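Local coordinates for protein threonine synthase (Brucella melitensis bv. 1, PDB 4F4F) that probably catalyses the pyridoxal-phosphate-dependent conversion of O-phospho-L-homoserine and water into L-threonine and phosphate, the last step of threonine biosynthesis, at residues 16-28 with 124-136. Sequence-based numbering, arbitrary orientation.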
loop_
_atom_site.group_PDB
_atom_site.type_symbol
_atom_site.label_atom_id
_atom_site.label_comp_id
_atom_site.label_asym_id
_atom_site.label_seq_id
_atom_site.Cartn_x
_atom_site.Cartn_y
_atom_site.Cartn_z
ATOM N N PRO A 16 18.183 -13.815 -9.015
ATOM C CA PRO A 16 18.070 -13.658 -10.467
ATOM C C PRO A 16 17.561 -12.262 -10.844
ATOM O O PRO A 16 16.693 -11.724 -10.146
ATOM C CB PRO A 16 17.055 -14.716 -10.874
ATOM C CG PRO A 16 17.014 -15.691 -9.753
ATOM C CD PRO A 16 17.638 -15.079 -8.529
ATOM N N VAL A 17 18.123 -11.676 -11.899
ATOM C CA VAL A 17 17.633 -10.416 -12.450
ATOM C C VAL A 17 16.394 -10.780 -13.276
ATOM O O VAL A 17 16.463 -11.666 -14.114
ATOM C CB VAL A 17 18.686 -9.734 -13.333
ATOM C CG1 VAL A 17 18.144 -8.469 -14.002
ATOM C CG2 VAL A 17 19.928 -9.385 -12.513
ATOM N N LEU A 18 15.252 -10.156 -12.997
ATOM C CA LEU A 18 13.994 -10.581 -13.600
ATOM C C LEU A 18 13.352 -9.519 -14.509
ATOM O O LEU A 18 13.542 -8.328 -14.307
ATOM C CB LEU A 18 12.998 -10.959 -12.496
ATOM C CG LEU A 18 13.308 -12.146 -11.556
ATOM C CD1 LEU A 18 12.189 -12.244 -10.519
ATOM C CD2 LEU A 18 13.481 -13.439 -12.324
ATOM N N GLY A 19 12.556 -9.967 -15.482
ATOM C CA GLY A 19 11.648 -9.086 -16.182
ATOM C C GLY A 19 10.439 -8.731 -15.304
ATOM O O GLY A 19 10.256 -9.263 -14.196
ATOM N N PHE A 20 9.619 -7.796 -15.777
ATOM C CA PHE A 20 8.447 -7.368 -15.023
ATOM C C PHE A 20 7.512 -8.512 -14.605
ATOM O O PHE A 20 7.154 -8.604 -13.454
ATOM C CB PHE A 20 7.607 -6.375 -15.844
ATOM C CG PHE A 20 6.341 -5.972 -15.155
ATOM C CD1 PHE A 20 6.398 -5.167 -14.014
ATOM C CD2 PHE A 20 5.123 -6.428 -15.590
ATOM C CE1 PHE A 20 5.249 -4.808 -13.352
ATOM C CE2 PHE A 20 3.961 -6.074 -14.928
ATOM C CZ PHE A 20 4.038 -5.268 -13.797
ATOM N N SER A 21 7.112 -9.369 -15.552
ATOM C CA SER A 21 6.136 -10.386 -15.275
ATOM C C SER A 21 6.622 -11.306 -14.185
ATOM O O SER A 21 5.899 -11.607 -13.239
ATOM C CB SER A 21 5.830 -11.181 -16.538
ATOM O OG SER A 21 5.164 -10.341 -17.446
ATOM N N ASP A 22 7.858 -11.749 -14.310
ATOM C CA ASP A 22 8.447 -12.598 -13.293
ATOM C C ASP A 22 8.562 -11.879 -11.970
ATOM O O ASP A 22 8.268 -12.470 -10.940
ATOM C CB ASP A 22 9.819 -13.107 -13.753
ATOM C CG ASP A 22 9.710 -14.201 -14.759
ATOM O OD1 ASP A 22 8.718 -14.925 -14.683
ATOM O OD2 ASP A 22 10.583 -14.331 -15.643
ATOM N N ALA A 23 8.995 -10.612 -11.979
ATOM C CA ALA A 23 9.086 -9.867 -10.736
ATOM C C ALA A 23 7.714 -9.809 -10.073
ATOM O O ALA A 23 7.620 -9.891 -8.849
ATOM C CB ALA A 23 9.641 -8.474 -10.946
ATOM N N LEU A 24 6.656 -9.680 -10.887
ATOM C CA LEU A 24 5.292 -9.632 -10.378
ATOM C C LEU A 24 4.911 -10.945 -9.680
ATOM O O LEU A 24 4.241 -10.919 -8.675
ATOM C CB LEU A 24 4.300 -9.322 -11.512
ATOM C CG LEU A 24 2.813 -9.191 -11.134
ATOM C CD1 LEU A 24 2.037 -8.347 -12.123
ATOM C CD2 LEU A 24 2.172 -10.566 -11.004
ATOM N N LEU A 25 5.326 -12.077 -10.221
ATOM C CA LEU A 25 4.957 -13.385 -9.677
ATOM C C LEU A 25 5.936 -13.873 -8.619
ATOM O O LEU A 25 5.553 -14.581 -7.679
ATOM C CB LEU A 25 4.933 -14.416 -10.797
ATOM C CG LEU A 25 3.841 -14.229 -11.843
ATOM C CD1 LEU A 25 4.037 -15.237 -12.958
ATOM C CD2 LEU A 25 2.452 -14.371 -11.217
ATOM N N ALA A 26 7.213 -13.533 -8.793
ATOM C CA ALA A 26 8.226 -13.912 -7.816
ATOM C C ALA A 26 7.875 -13.345 -6.423
ATOM O O ALA A 26 8.014 -14.062 -5.430
ATOM C CB ALA A 26 9.604 -13.460 -8.278
ATOM N N GLY A 27 7.424 -12.091 -6.346
ATOM C CA GLY A 27 7.225 -11.421 -5.046
ATOM C C GLY A 27 8.579 -11.101 -4.372
ATOM O O GLY A 27 9.372 -10.313 -4.915
ATOM N N LEU A 28 8.841 -11.687 -3.196
ATOM C CA LEU A 28 10.150 -11.596 -2.492
ATOM C C LEU A 28 11.303 -12.345 -3.188
ATOM O O LEU A 28 11.121 -13.489 -3.565
ATOM C CB LEU A 28 10.030 -12.242 -1.137
ATOM C CG LEU A 28 11.244 -12.081 -0.207
ATOM C CD1 LEU A 28 11.205 -10.739 0.545
ATOM C CD2 LEU A 28 11.270 -13.208 0.793
ATOM N N LEU A 124 -2.968 -4.451 -9.701
ATOM C CA LEU A 124 -2.172 -5.664 -9.422
ATOM C C LEU A 124 -2.961 -6.935 -9.745
ATOM O O LEU A 124 -2.441 -7.847 -10.381
ATOM C CB LEU A 124 -1.730 -5.734 -7.941
ATOM C CG LEU A 124 -1.059 -7.046 -7.485
ATOM C CD1 LEU A 124 0.179 -7.241 -8.371
ATOM C CD2 LEU A 124 -0.618 -7.048 -6.033
ATOM N N ALA A 125 -4.203 -7.023 -9.292
ATOM C CA ALA A 125 -4.980 -8.264 -9.509
ATOM C C ALA A 125 -5.207 -8.514 -11.025
ATOM O O ALA A 125 -5.118 -9.670 -11.480
ATOM C CB ALA A 125 -6.283 -8.262 -8.725
ATOM N N ARG A 126 -5.400 -7.440 -11.794
ATOM C CA ARG A 126 -5.596 -7.537 -13.242
ATOM C C ARG A 126 -4.309 -7.813 -13.997
ATOM O O ARG A 126 -4.305 -8.598 -14.939
ATOM C CB ARG A 126 -6.304 -6.280 -13.794
ATOM C CG ARG A 126 -7.725 -6.159 -13.291
ATOM C CD ARG A 126 -8.464 -4.889 -13.677
ATOM N NE ARG A 126 -9.898 -4.960 -13.367
ATOM C CZ ARG A 126 -10.420 -4.714 -12.158
ATOM N NH1 ARG A 126 -9.639 -4.393 -11.124
ATOM N NH2 ARG A 126 -11.716 -4.789 -11.964
ATOM N N MET A 127 -3.211 -7.201 -13.582
ATOM C CA MET A 127 -1.915 -7.474 -14.188
ATOM C C MET A 127 -1.558 -8.936 -13.957
ATOM O O MET A 127 -1.104 -9.623 -14.861
ATOM C CB MET A 127 -0.818 -6.561 -13.601
ATOM C CG MET A 127 -1.017 -5.103 -13.971
ATOM S SD MET A 127 0.405 -4.086 -13.634
ATOM C CE MET A 127 0.585 -4.196 -11.841
ATOM N N MET A 128 -1.765 -9.407 -12.719
ATOM C CA MET A 128 -1.462 -10.782 -12.377
ATOM C C MET A 128 -2.339 -11.737 -13.190
ATOM O O MET A 128 -1.854 -12.745 -13.672
ATOM C CB MET A 128 -1.632 -11.035 -10.888
ATOM C CG MET A 128 -1.231 -12.450 -10.476
ATOM S SD MET A 128 -1.369 -12.770 -8.690
ATOM C CE MET A 128 -0.439 -11.407 -7.992
ATOM N N ASP A 129 -3.618 -11.413 -13.356
ATOM C CA ASP A 129 -4.536 -12.274 -14.137
ATOM C C ASP A 129 -4.030 -12.438 -15.584
ATOM O O ASP A 129 -4.075 -13.523 -16.164
ATOM C CB ASP A 129 -5.921 -11.642 -14.126
ATOM C CG ASP A 129 -7.044 -12.647 -14.080
ATOM O OD1 ASP A 129 -6.957 -13.652 -13.350
ATOM O OD2 ASP A 129 -8.070 -12.366 -14.709
ATOM N N TYR A 130 -3.498 -11.350 -16.122
ATOM C CA TYR A 130 -2.993 -11.309 -17.477
ATOM C C TYR A 130 -1.706 -12.136 -17.586
ATOM O O TYR A 130 -1.566 -12.950 -18.509
ATOM C CB TYR A 130 -2.764 -9.861 -17.965
ATOM C CG TYR A 130 -2.177 -9.842 -19.341
ATOM C CD1 TYR A 130 -0.798 -9.856 -19.510
ATOM C CD2 TYR A 130 -2.989 -9.885 -20.477
ATOM C CE1 TYR A 130 -0.239 -9.868 -20.777
ATOM C CE2 TYR A 130 -2.434 -9.909 -21.752
ATOM C CZ TYR A 130 -1.055 -9.906 -21.883
ATOM O OH TYR A 130 -0.444 -9.951 -23.130
ATOM N N VAL A 131 -0.774 -11.930 -16.655
ATOM C CA VAL A 131 0.484 -12.683 -16.679
ATOM C C VAL A 131 0.260 -14.199 -16.541
ATOM O O VAL A 131 0.879 -15.003 -17.266
ATOM C CB VAL A 131 1.458 -12.170 -15.596
ATOM C CG1 VAL A 131 2.614 -13.140 -15.424
ATOM C CG2 VAL A 131 1.889 -10.740 -15.922
ATOM N N LEU A 132 -0.608 -14.594 -15.603
ATOM C CA LEU A 132 -0.976 -15.993 -15.412
ATOM C C LEU A 132 -1.585 -16.590 -16.694
ATOM O O LEU A 132 -1.161 -17.642 -17.130
ATOM C CB LEU A 132 -1.962 -16.141 -14.235
ATOM C CG LEU A 132 -1.421 -15.845 -12.821
ATOM C CD1 LEU A 132 -2.572 -15.784 -11.807
ATOM C CD2 LEU A 132 -0.393 -16.902 -12.379
ATOM N N ALA A 133 -2.567 -15.915 -17.285
ATOM C CA ALA A 133 -3.172 -16.376 -18.545
ATOM C C ALA A 133 -2.118 -16.594 -19.608
ATOM O O ALA A 133 -2.155 -17.602 -20.325
ATOM C CB ALA A 133 -4.212 -15.386 -19.076
ATOM N N GLN A 134 -1.206 -15.636 -19.745
ATOM C CA GLN A 134 -0.192 -15.721 -20.802
ATOM C C GLN A 134 0.707 -16.936 -20.628
ATOM O O GLN A 134 1.247 -17.425 -21.620
ATOM C CB GLN A 134 0.659 -14.433 -20.919
ATOM C CG GLN A 134 -0.076 -13.253 -21.561
ATOM C CD GLN A 134 -0.564 -13.474 -23.005
ATOM O OE1 GLN A 134 -1.792 -13.381 -23.319
ATOM N NE2 GLN A 134 0.376 -13.755 -23.902
ATOM N N ARG A 135 0.839 -17.431 -19.394
ATOM C CA ARG A 135 1.649 -18.619 -19.100
ATOM C C ARG A 135 0.842 -19.871 -18.889
ATOM O O ARG A 135 1.399 -20.883 -18.514
ATOM C CB ARG A 135 2.432 -18.414 -17.808
ATOM C CG ARG A 135 3.387 -17.299 -17.917
ATOM C CD ARG A 135 4.064 -17.092 -16.589
ATOM N NE ARG A 135 4.924 -15.951 -16.766
ATOM C CZ ARG A 135 6.015 -15.716 -16.055
ATOM N NH1 ARG A 135 6.412 -16.580 -15.120
ATOM N NH2 ARG A 135 6.714 -14.617 -16.314
ATOM N N GLY A 136 -0.460 -19.811 -19.129
ATOM C CA GLY A 136 -1.317 -20.978 -18.921
ATOM C C GLY A 136 -1.340 -21.472 -17.490
ATOM O O GLY A 136 -1.442 -22.690 -17.234
#
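Both terminal nitrogens of Arg-135 grip a single carboxylate oxygen of Asp-22. The shorter bond of this salt bridge, NH2 to OD1 at 2.6 Å, meets the oxygen from above the carboxylate plane; NH1 reaches OD1 at 2.9 Å, nearly along its C-O axis. OD1 lies in the guanidinium plane, whereas the carboxylate plane is turned 80° from it. The Arg-135 chain, extended from CG to NE, carries this charge from just beyond the C-terminal end of helix 124-134 across to helix 20-26. Leu-25 CD1 lies over one guanidinium face, towards its rim, 3.5 Å from NH1, and the same methyl packs 3.5 Å from Val-131 CG1. The other methyl of Leu-25, CD2, meets Leu-132 CD2. Leu-24 sets its two methyls on neighbouring residues: CD1 sits 3.7 Å from Met-127 CB and CD2 3.8 Å from Met-128 CB. Met-127 SD approaches the edge of the buried Phe-20 ring, 3.8 Å from CZ, a Met-aromatic contact. Ser-21 OG rests against Val-131 CG2 while hydrogen-bonding Glu-71. The helix axes cross at -112°, joining the N-terminal region to helix 117-134, which begins at Lys-117, a cofactor-pocket residue and the predicted attachment lysine, unlinked in this structure. Around this crossing, helix 74-86 packs on Met-127 through Met-80, helix 229-232 touches Leu-124 and Met-127, and helix 148-157 meets Met-128 through Phe-157.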